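Local coordinates for protection of telomeres protein poz1 (Schizosaccharomyces pombe, PDB 5WE0), which binds telomeric DNA and negatively regulates telomerase and telomere length in fission yeast, at residues Met56-Ala59 with Phe60-Cys64; Ile165-Thr168 with Lys169-Asp173; His191-Arg194 with Lys195-Ile198; Trp209-Phe212 with Asn213-Ser217. All blocks are in the same frame, centred on the assembly; numbering follows the deposited sequence.

Contact 1: residues Met56-Ala59 with Phe60-Cys64; sequences MDIA and FIEYC
Glu62 lies alongside Ile58, one helical turn away, and the two side chains point the same way. The carboxylate carbon Glu62 CD comes to 3.9 Å from Ile58 CG2. The methylene Glu62 CG rests closer to the backbone, 3.2 Å from Ile58 O. Glu62 CG stands anti to its own carbonyl carbon (chi1 -64°), which brings the chain back along the preceding turn. Ile58 meets it with CG2, its branch anti to the backbone N. The same pair is joined through the backbone, where Glu62 N donates to Ile58 O at 2.9 Å. Equivalent bonds run from Phe60 N to Met56 O, from Ile61 N to Asp57 O and from Tyr63 N to Ala59 O.

Ile61 follows a similar course, with CG1 3.3 Å from Asp57 O. The Phe60 ring has Cys64 CB over one face, near the rim and 3.8 Å above the plane. Helix 209-230 covers the Ile58 and Ile61 side through Ile220, while Met56 and Ala59 pack on helix 2-18.

The carboxylate of Glu62 is buried. It forms a salt bridge with Lys224 and accepts hydrogen bonds from Tyr24 N and His23. This polar end is thus satisfied at a junction of helices, and the nearby positive charge of Lys224 would probably favour an ionised Glu62.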
loop_
_atom_site.group_PDB
_atom_site.type_symbol
_atom_site.label_atom_id
_atom_site.label_comp_id
_atom_site.label_asym_id
_atom_site.label_seq_id
_atom_site.Cartn_x
_atom_site.Cartn_y
_atom_site.Cartn_z
ATOM N N MET A 56 -1.885 7.974 -7.752
ATOM C CA MET A 56 -1.622 6.656 -8.321
ATOM C C MET A 56 -1.215 5.642 -7.253
ATOM O O MET A 56 -1.698 4.503 -7.267
ATOM C CB MET A 56 -0.525 6.743 -9.390
ATOM C CG MET A 56 -0.905 7.600 -10.611
ATOM S SD MET A 56 -1.748 6.587 -11.849
ATOM C CE MET A 56 -0.363 5.690 -12.577
ATOM N N ASP A 57 -0.313 6.022 -6.338
ATOM C CA ASP A 57 0.038 5.140 -5.221
ATOM C C ASP A 57 -1.176 4.793 -4.370
ATOM O O ASP A 57 -1.323 3.645 -3.933
ATOM C CB ASP A 57 1.124 5.775 -4.352
ATOM C CG ASP A 57 2.512 5.672 -4.975
ATOM O OD1 ASP A 57 2.725 4.780 -5.824
ATOM O OD2 ASP A 57 3.397 6.453 -4.591
ATOM N N ILE A 58 -2.051 5.773 -4.121
ATOM C CA ILE A 58 -3.239 5.542 -3.301
ATOM C C ILE A 58 -4.156 4.540 -3.975
ATOM O O ILE A 58 -4.700 3.642 -3.324
ATOM C CB ILE A 58 -3.969 6.875 -3.014
ATOM C CG1 ILE A 58 -3.177 7.712 -2.012
ATOM C CG2 ILE A 58 -5.382 6.640 -2.507
ATOM C CD1 ILE A 58 -3.718 9.119 -1.845
ATOM N N ALA A 59 -4.372 4.705 -5.283
ATOM C CA ALA A 59 -5.212 3.774 -6.023
ATOM C C ALA A 59 -4.604 2.378 -6.020
ATOM O O ALA A 59 -5.317 1.385 -5.834
ATOM C CB ALA A 59 -5.407 4.273 -7.458
ATOM N N PHE A 60 -3.280 2.290 -6.162
ATOM C CA PHE A 60 -2.627 0.988 -6.089
ATOM C C PHE A 60 -2.896 0.325 -4.750
ATOM O O PHE A 60 -3.269 -0.848 -4.692
ATOM C CB PHE A 60 -1.120 1.098 -6.299
ATOM C CG PHE A 60 -0.433 -0.206 -6.057
ATOM C CD1 PHE A 60 -0.485 -1.214 -7.010
ATOM C CD2 PHE A 60 0.167 -0.476 -4.828
ATOM C CE1 PHE A 60 0.105 -2.439 -6.764
ATOM C CE2 PHE A 60 0.746 -1.700 -4.580
ATOM C CZ PHE A 60 0.714 -2.682 -5.543
ATOM N N ILE A 61 -2.728 1.073 -3.661
ATOM C CA ILE A 61 -2.944 0.514 -2.327
ATOM C C ILE A 61 -4.395 0.072 -2.157
ATOM O O ILE A 61 -4.670 -1.007 -1.619
ATOM C CB ILE A 61 -2.538 1.547 -1.248
ATOM C CG1 ILE A 61 -1.029 1.769 -1.278
ATOM C CG2 ILE A 61 -3.037 1.116 0.132
ATOM C CD1 ILE A 61 -0.207 0.472 -1.087
ATOM N N GLU A 62 -5.347 0.908 -2.596
ATOM C CA GLU A 62 -6.754 0.526 -2.511
ATOM C C GLU A 62 -7.037 -0.737 -3.333
ATOM O O GLU A 62 -7.820 -1.597 -2.915
ATOM C CB GLU A 62 -7.626 1.687 -2.987
ATOM C CG GLU A 62 -7.522 2.936 -2.085
ATOM C CD GLU A 62 -8.305 4.111 -2.634
ATOM O OE1 GLU A 62 -8.408 4.223 -3.885
ATOM O OE2 GLU A 62 -8.812 4.931 -1.815
ATOM N N TYR A 63 -6.429 -0.854 -4.518
ATOM C CA TYR A 63 -6.668 -2.012 -5.377
ATOM C C TYR A 63 -5.967 -3.248 -4.822
ATOM O O TYR A 63 -6.595 -4.289 -4.608
ATOM C CB TYR A 63 -6.182 -1.695 -6.800
ATOM C CG TYR A 63 -6.437 -2.782 -7.850
ATOM C CD1 TYR A 63 -7.687 -3.382 -7.979
ATOM C CD2 TYR A 63 -5.426 -3.187 -8.722
ATOM C CE1 TYR A 63 -7.913 -4.371 -8.939
ATOM C CE2 TYR A 63 -5.649 -4.165 -9.681
ATOM C CZ TYR A 63 -6.890 -4.745 -9.783
ATOM O OH TYR A 63 -7.113 -5.703 -10.726
ATOM N N CYS A 64 -4.681 -3.105 -4.487
ATOM C CA CYS A 64 -3.875 -4.215 -3.981
ATOM C C CYS A 64 -4.501 -4.885 -2.758
ATOM O O CYS A 64 -4.527 -6.119 -2.655
ATOM C CB CYS A 64 -2.483 -3.692 -3.645
ATOM S SG CYS A 64 -1.387 -4.924 -2.976
#

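Contact 2: residues Ile165-Thr168 with Lys169-Asp173; sequences INFT and KFLQD
The Phe167 ring carries Leu171 CD1 over one face, in a CH-pi contact across one turn of helix 164-174. The methyl lies 3.9 Å from the ring centroid, 22° off the normal, and is displaced toward the rim. Its closest ring atom is Phe167 CE1, 3.6 Å from Leu171 CD1. Phe156 of helix 130-157 also meets the Phe167 ring, with the planes at about 40°, and together with Met152 it touches Phe170.

Phe167 CG is anti to the backbone N (chi1 -170°), and this swings the ring along the helix to Leu171. With an alanine here, Leu171 CD1 would probably lose the ring face it rests on, and a gap would open beside Phe156.

The other side of the helix is more polar. Gln172 passes across Thr168, with Gln172 CG only 3.0 Å from Thr168 O and Gln172 CD 3.8 Å from Thr168 CG2. Thr168 OG1 bonds to His164 O and to Gln186. Lys169 NZ forms a salt bridge of 2.9 Å with Asp173 OD1, using the syn lone pair of that oxygen.

Apolar residues facing helices 130-157 and 179-188, with mostly polar and charged ones outside, make this an amphipathic helix in an all-helical fold. The Phe167-Leu171 pair has the i, i+4 spacing of side chains on one helix face.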
loop_
_atom_site.group_PDB
_atom_site.type_symbol
_atom_site.label_atom_id
_atom_site.label_comp_id
_atom_site.label_asym_id
_atom_site.label_seq_id
_atom_site.Cartn_x
_atom_site.Cartn_y
_atom_site.Cartn_z
ATOM N N ILE A 165 15.648 -17.175 1.677
ATOM C CA ILE A 165 16.392 -16.047 1.130
ATOM C C ILE A 165 15.500 -14.810 1.031
ATOM O O ILE A 165 15.844 -13.730 1.529
ATOM C CB ILE A 165 16.989 -16.437 -0.233
ATOM C CG1 ILE A 165 18.165 -17.405 -0.017
ATOM C CG2 ILE A 165 17.389 -15.177 -1.023
ATOM C CD1 ILE A 165 18.614 -18.127 -1.254
ATOM N N ASN A 166 14.337 -14.954 0.388
ATOM C CA ASN A 166 13.401 -13.837 0.278
ATOM C C ASN A 166 12.778 -13.485 1.619
ATOM O O ASN A 166 12.533 -12.304 1.900
ATOM C CB ASN A 166 12.335 -14.187 -0.736
ATOM C CG ASN A 166 12.880 -14.203 -2.138
ATOM O OD1 ASN A 166 13.689 -13.351 -2.512
ATOM N ND2 ASN A 166 12.500 -15.213 -2.901
ATOM N N PHE A 167 12.542 -14.491 2.464
ATOM C CA PHE A 167 12.055 -14.231 3.812
ATOM C C PHE A 167 13.006 -13.297 4.552
ATOM O O PHE A 167 12.581 -12.321 5.188
ATOM C CB PHE A 167 11.909 -15.554 4.574
ATOM C CG PHE A 167 11.194 -15.421 5.883
ATOM C CD1 PHE A 167 10.246 -14.439 6.070
ATOM C CD2 PHE A 167 11.517 -16.234 6.945
ATOM C CE1 PHE A 167 9.603 -14.308 7.287
ATOM C CE2 PHE A 167 10.884 -16.108 8.156
ATOM C CZ PHE A 167 9.925 -15.152 8.329
ATOM N N THR A 168 14.303 -13.590 4.481
ATOM C CA THR A 168 15.301 -12.772 5.163
ATOM C C THR A 168 15.389 -11.375 4.563
ATOM O O THR A 168 15.367 -10.379 5.292
ATOM C CB THR A 168 16.653 -13.476 5.113
ATOM O OG1 THR A 168 16.617 -14.606 5.997
ATOM C CG2 THR A 168 17.783 -12.519 5.512
ATOM N N LYS A 169 15.521 -11.291 3.236
ATOM C CA LYS A 169 15.485 -10.010 2.537
ATOM C C LYS A 169 14.295 -9.168 2.982
ATOM O O LYS A 169 14.440 -7.981 3.298
ATOM C CB LYS A 169 15.437 -10.262 1.028
ATOM C CG LYS A 169 15.538 -9.013 0.161
ATOM C CD LYS A 169 16.606 -8.053 0.686
ATOM C CE LYS A 169 16.646 -6.766 -0.123
ATOM N NZ LYS A 169 17.554 -5.741 0.472
ATOM N N PHE A 170 13.106 -9.776 3.024
ATOM C CA PHE A 170 11.909 -9.032 3.397
ATOM C C PHE A 170 12.001 -8.510 4.821
ATOM O O PHE A 170 11.571 -7.383 5.107
ATOM C CB PHE A 170 10.655 -9.899 3.254
ATOM C CG PHE A 170 9.406 -9.181 3.649
ATOM C CD1 PHE A 170 8.743 -8.377 2.735
ATOM C CD2 PHE A 170 8.932 -9.255 4.945
ATOM C CE1 PHE A 170 7.603 -7.678 3.097
ATOM C CE2 PHE A 170 7.809 -8.570 5.317
ATOM C CZ PHE A 170 7.140 -7.771 4.389
ATOM N N LEU A 171 12.567 -9.304 5.730
ATOM C CA LEU A 171 12.606 -8.884 7.127
ATOM C C LEU A 171 13.600 -7.747 7.348
ATOM O O LEU A 171 13.346 -6.843 8.152
ATOM C CB LEU A 171 12.940 -10.076 8.019
ATOM C CG LEU A 171 11.737 -11.000 8.192
ATOM C CD1 LEU A 171 12.125 -12.276 8.946
ATOM C CD2 LEU A 171 10.574 -10.263 8.843
ATOM N N GLN A 172 14.729 -7.772 6.635
ATOM C CA GLN A 172 15.679 -6.663 6.694
ATOM C C GLN A 172 15.073 -5.368 6.165
ATOM O O GLN A 172 15.194 -4.317 6.798
ATOM C CB GLN A 172 16.943 -7.041 5.925
ATOM C CG GLN A 172 17.418 -8.443 6.269
ATOM C CD GLN A 172 18.677 -8.844 5.536
ATOM O OE1 GLN A 172 18.775 -8.678 4.316
ATOM N NE2 GLN A 172 19.672 -9.326 6.281
ATOM N N ASP A 173 14.398 -5.424 5.012
ATOM C CA ASP A 173 13.837 -4.206 4.427
ATOM C C ASP A 173 12.693 -3.651 5.262
ATOM O O ASP A 173 12.581 -2.434 5.430
ATOM C CB ASP A 173 13.356 -4.467 3.004
ATOM C CG ASP A 173 14.484 -4.809 2.054
ATOM O OD1 ASP A 173 15.621 -5.044 2.517
ATOM O OD2 ASP A 173 14.218 -4.865 0.835
#

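Contact 3: residues His191-Arg194 with Lys195-Ile198; sequences HKIR and KRLI
The backbone of His191 and Lys192 is still extended when it enters helix 193-206, and Lys192 O receives the first helical bond from Arg196 N at 2.9 Å. A weak second bond comes to the same oxygen from Lys195 N.

Arg196 is the side chain that folds back over this start. Its CG lies beside the backbone N, and a bend at chi3 (-56°) turns the guanidinium over the first turn. Arg196 NH1 donates to His191 O at 2.9 Å, with the acceptor near the guanidinium plane at its edge. Ile193 CA sits over one face of the guanidinium, 3.8 Å above its centre. Ile193 CD1 approaches Arg196 NH2 to 3.2 Å.

This is the N-terminus of a helix, with Lys192 at the N-cap position. The side chain of Arg196 thereby ties the residue before the cap to the first turn. Its other nitrogens face the C-terminal end of helix 130-157 and the loop that follows. NE bonds to Leu157 O, and NH2 forms a salt bridge with Glu160, which also pairs with Lys192 NZ. A leucine in place of Arg196 would probably leave His191 O and Leu157 O without these donors, and Glu160 with one positive partner fewer.

Ile193 CD1 also packs 3.7 Å from Leu197 CG. Leu197 CG lies 3.2 Å from Ile193 O, the acceptor of the bond from Leu197 N.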
loop_
_atom_site.group_PDB
_atom_site.type_symbol
_atom_site.label_atom_id
_atom_site.label_comp_id
_atom_site.label_asym_id
_atom_site.label_seq_id
_atom_site.Cartn_x
_atom_site.Cartn_y
_atom_site.Cartn_z
ATOM N N HIS A 191 11.507 -23.933 12.934
ATOM C CA HIS A 191 10.564 -24.946 13.398
ATOM C C HIS A 191 9.995 -25.730 12.222
ATOM O O HIS A 191 10.026 -25.293 11.065
ATOM C CB HIS A 191 9.384 -24.346 14.174
ATOM C CG HIS A 191 9.710 -23.875 15.556
ATOM N ND1 HIS A 191 10.737 -24.409 16.302
ATOM C CD2 HIS A 191 9.104 -22.957 16.349
ATOM C CE1 HIS A 191 10.771 -23.817 17.484
ATOM N NE2 HIS A 191 9.789 -22.935 17.540
ATOM N N LYS A 192 9.425 -26.887 12.541
ATOM C CA LYS A 192 8.874 -27.732 11.505
ATOM C C LYS A 192 7.474 -27.224 11.121
ATOM O O LYS A 192 6.861 -26.418 11.824
ATOM C CB LYS A 192 8.931 -29.192 11.982
ATOM C CG LYS A 192 8.690 -30.338 10.971
ATOM C CD LYS A 192 8.851 -30.035 9.433
ATOM C CE LYS A 192 10.087 -29.309 8.967
ATOM N NZ LYS A 192 10.082 -29.103 7.492
ATOM N N ILE A 193 6.987 -27.679 9.966
ATOM C CA ILE A 193 5.843 -27.044 9.325
ATOM C C ILE A 193 4.601 -27.117 10.207
ATOM O O ILE A 193 3.857 -26.139 10.315
ATOM C CB ILE A 193 5.611 -27.674 7.945
ATOM C CG1 ILE A 193 4.369 -27.081 7.297
ATOM C CG2 ILE A 193 5.542 -29.204 8.056
ATOM C CD1 ILE A 193 4.475 -25.550 7.012
ATOM N N ARG A 194 4.362 -28.253 10.871
ATOM C CA ARG A 194 3.173 -28.356 11.716
ATOM C C ARG A 194 3.215 -27.348 12.864
ATOM O O ARG A 194 2.177 -26.801 13.260
ATOM C CB ARG A 194 3.027 -29.771 12.276
ATOM C CG ARG A 194 2.447 -30.764 11.308
ATOM C CD ARG A 194 2.534 -32.174 11.857
ATOM N NE ARG A 194 1.972 -33.136 10.910
ATOM C CZ ARG A 194 2.629 -33.615 9.859
ATOM N NH1 ARG A 194 3.881 -33.217 9.635
ATOM N NH2 ARG A 194 2.043 -34.496 9.046
ATOM N N LYS A 195 4.404 -27.089 13.418
ATOM C CA LYS A 195 4.481 -26.126 14.504
ATOM C C LYS A 195 4.348 -24.697 13.984
ATOM O O LYS A 195 3.639 -23.884 14.585
ATOM C CB LYS A 195 5.777 -26.308 15.292
ATOM C CG LYS A 195 5.616 -27.265 16.465
ATOM C CD LYS A 195 6.793 -27.190 17.429
ATOM C CE LYS A 195 6.935 -28.496 18.204
ATOM N NZ LYS A 195 8.339 -29.012 18.174
ATOM N N ARG A 196 5.017 -24.373 12.871
ATOM C CA ARG A 196 4.824 -23.071 12.250
ATOM C C ARG A 196 3.354 -22.800 12.000
ATOM O O ARG A 196 2.866 -21.694 12.260
ATOM C CB ARG A 196 5.597 -22.975 10.929
ATOM C CG ARG A 196 7.052 -23.259 11.061
ATOM C CD ARG A 196 7.818 -22.666 9.927
ATOM N NE ARG A 196 7.359 -23.092 8.614
ATOM C CZ ARG A 196 7.902 -24.100 7.944
ATOM N NH1 ARG A 196 8.897 -24.780 8.494
ATOM N NH2 ARG A 196 7.461 -24.433 6.739
ATOM N N LEU A 197 2.623 -23.806 11.512
ATOM C CA LEU A 197 1.225 -23.593 11.153
ATOM C C LEU A 197 0.353 -23.386 12.389
ATOM O O LEU A 197 -0.556 -22.550 12.371
ATOM C CB LEU A 197 0.716 -24.764 10.310
ATOM C CG LEU A 197 1.300 -24.896 8.890
ATOM C CD1 LEU A 197 0.750 -26.117 8.218
ATOM C CD2 LEU A 197 1.015 -23.681 8.015
ATOM N N ILE A 198 0.629 -24.111 13.477
ATOM C CA ILE A 198 -0.117 -23.909 14.718
ATOM C C ILE A 198 0.117 -22.495 15.236
ATOM O O ILE A 198 -0.818 -21.794 15.643
ATOM C CB ILE A 198 0.277 -24.958 15.776
ATOM C CG1 ILE A 198 -0.306 -26.331 15.443
ATOM C CG2 ILE A 198 -0.167 -24.518 17.173
ATOM C CD1 ILE A 198 0.174 -27.425 16.376
#

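Contact 4: residues Trp209-Phe212 with Asn213-Ser217; sequences WSKF and NSVLS
Asn213 packs against Trp209 one turn back, on the long helix 209-230 in this all-helical fold. Asn213 CB lies 3.6 Å from Trp209 O and 3.9 Å from Trp209 NE1. CG stands anti to the backbone N (chi1 175°), and this puts the amide at the tip where its OD1 accepts a hydrogen bond from Gln87. The amide plane is 49° from the indole plane, and the two side chains cross at about a right angle. Asn213 ND2 donates to a water at 3.1 Å, and that water donates to Ser210 O at 2.8 Å. Through it the amide reaches a backbone oxygen three residues back.

Asn213 N lies over one face of the indole, toward its rim, beside Phe212 CB. Asn213 N donates to Trp209 O at 2.8 Å. The rings of Trp91 and Trp151 meet Trp209 edge-to-face. Trp209 NE1 is buried and has no polar partner in the model.

On another side, Val215 and Leu216 pack on Ala144 of helix 130-157. Lys211 is bent at its last torsion, and its NZ ends 4.1 Å from Val215 CG2.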
loop_
_atom_site.group_PDB
_atom_site.type_symbol
_atom_site.label_atom_id
_atom_site.label_comp_id
_atom_site.label_asym_id
_atom_site.label_seq_id
_atom_site.Cartn_x
_atom_site.Cartn_y
_atom_site.Cartn_z
ATOM N N TRP A 209 -7.067 -10.256 9.905
ATOM C CA TRP A 209 -6.824 -9.306 8.831
ATOM C C TRP A 209 -7.883 -8.208 8.785
ATOM O O TRP A 209 -7.583 -7.089 8.352
ATOM C CB TRP A 209 -6.740 -10.004 7.473
ATOM C CG TRP A 209 -6.496 -8.985 6.434
ATOM C CD1 TRP A 209 -7.394 -8.502 5.529
ATOM C CD2 TRP A 209 -5.293 -8.222 6.262
ATOM N NE1 TRP A 209 -6.815 -7.496 4.776
ATOM C CE2 TRP A 209 -5.525 -7.305 5.205
ATOM C CE3 TRP A 209 -4.043 -8.228 6.889
ATOM C CZ2 TRP A 209 -4.541 -6.409 4.754
ATOM C CZ3 TRP A 209 -3.064 -7.325 6.441
ATOM C CH2 TRP A 209 -3.321 -6.446 5.378
ATOM N N SER A 210 -9.106 -8.485 9.255
ATOM C CA SER A 210 -10.159 -7.473 9.192
ATOM C C SER A 210 -9.768 -6.197 9.942
ATOM O O SER A 210 -10.201 -5.110 9.561
ATOM C CB SER A 210 -11.468 -8.009 9.766
ATOM O OG SER A 210 -11.277 -8.384 11.117
ATOM N N LYS A 211 -8.991 -6.319 11.030
ATOM C CA LYS A 211 -8.547 -5.139 11.761
ATOM C C LYS A 211 -7.607 -4.286 10.914
ATOM O O LYS A 211 -7.697 -3.051 10.921
ATOM C CB LYS A 211 -7.849 -5.521 13.065
ATOM C CG LYS A 211 -7.426 -4.228 13.781
ATOM C CD LYS A 211 -6.424 -4.318 14.919
ATOM C CE LYS A 211 -6.172 -2.894 15.510
ATOM N NZ LYS A 211 -7.390 -1.970 15.576
ATOM N N PHE A 212 -6.675 -4.926 10.198
ATOM C CA PHE A 212 -5.734 -4.173 9.379
ATOM C C PHE A 212 -6.385 -3.645 8.127
ATOM O O PHE A 212 -5.996 -2.587 7.636
ATOM C CB PHE A 212 -4.531 -5.028 9.040
ATOM C CG PHE A 212 -3.792 -5.450 10.250
ATOM C CD1 PHE A 212 -3.173 -4.496 11.051
ATOM C CD2 PHE A 212 -3.763 -6.772 10.633
ATOM C CE1 PHE A 212 -2.515 -4.860 12.203
ATOM C CE2 PHE A 212 -3.098 -7.151 11.782
ATOM C CZ PHE A 212 -2.468 -6.191 12.570
ATOM N N ASN A 213 -7.391 -4.345 7.611
ATOM C CA ASN A 213 -8.183 -3.783 6.525
ATOM C C ASN A 213 -8.827 -2.467 6.955
ATOM O O ASN A 213 -8.804 -1.479 6.214
ATOM C CB ASN A 213 -9.244 -4.796 6.086
ATOM C CG ASN A 213 -10.177 -4.247 5.044
ATOM O OD1 ASN A 213 -9.815 -4.115 3.876
ATOM N ND2 ASN A 213 -11.389 -3.914 5.457
ATOM N N SER A 214 -9.414 -2.439 8.151
ATOM C CA SER A 214 -10.073 -1.223 8.639
ATOM C C SER A 214 -9.069 -0.091 8.884
ATOM O O SER A 214 -9.296 1.053 8.477
ATOM C CB SER A 214 -10.852 -1.549 9.915
ATOM O OG SER A 214 -11.261 -0.354 10.553
ATOM N N VAL A 215 -7.957 -0.398 9.558
ATOM C CA VAL A 215 -6.909 0.592 9.827
ATOM C C VAL A 215 -6.366 1.169 8.530
ATOM O O VAL A 215 -6.153 2.386 8.407
ATOM C CB VAL A 215 -5.794 -0.059 10.665
ATOM C CG1 VAL A 215 -4.510 0.721 10.567
ATOM C CG2 VAL A 215 -6.234 -0.220 12.109
ATOM N N LEU A 216 -6.101 0.307 7.554
ATOM C CA LEU A 216 -5.520 0.759 6.293
ATOM C C LEU A 216 -6.509 1.612 5.511
ATOM O O LEU A 216 -6.136 2.644 4.935
ATOM C CB LEU A 216 -5.083 -0.448 5.470
ATOM C CG LEU A 216 -4.394 -0.168 4.142
ATOM C CD1 LEU A 216 -3.246 0.787 4.368
ATOM C CD2 LEU A 216 -3.905 -1.504 3.551
ATOM N N SER A 217 -7.775 1.194 5.470
ATOM C CA SER A 217 -8.801 2.029 4.852
ATOM C C SER A 217 -8.881 3.395 5.528
ATOM O O SER A 217 -8.932 4.432 4.861
ATOM C CB SER A 217 -10.155 1.336 4.942
ATOM O OG SER A 217 -11.154 2.288 4.623
HETATM O O HOH W 1 -12.576 -4.543 8.274
#

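In the fold
Each contact lies within a single helix, and no strand occurs in the modelled chain. They come in series: contact 1 on helix 54-64, contact 2 on helix 164-174, contact 3 on helix 193-206 and contact 4 on helix 209-230. Contacts 1 and 4 are neighbours, with centres about 15 Å apart, and touch where Ile61 CG2 meets Leu216 CD1 at 4.3 Å. Both also reach the chain of another protein. Contacts 2 and 3 lie on the same side of the chain's centre, about 20 Å apart between centres, and do not touch. Contact 1 lies near the middle of the helical body, and contact 3 at its exposed periphery, about 29 Å from the chain's centre.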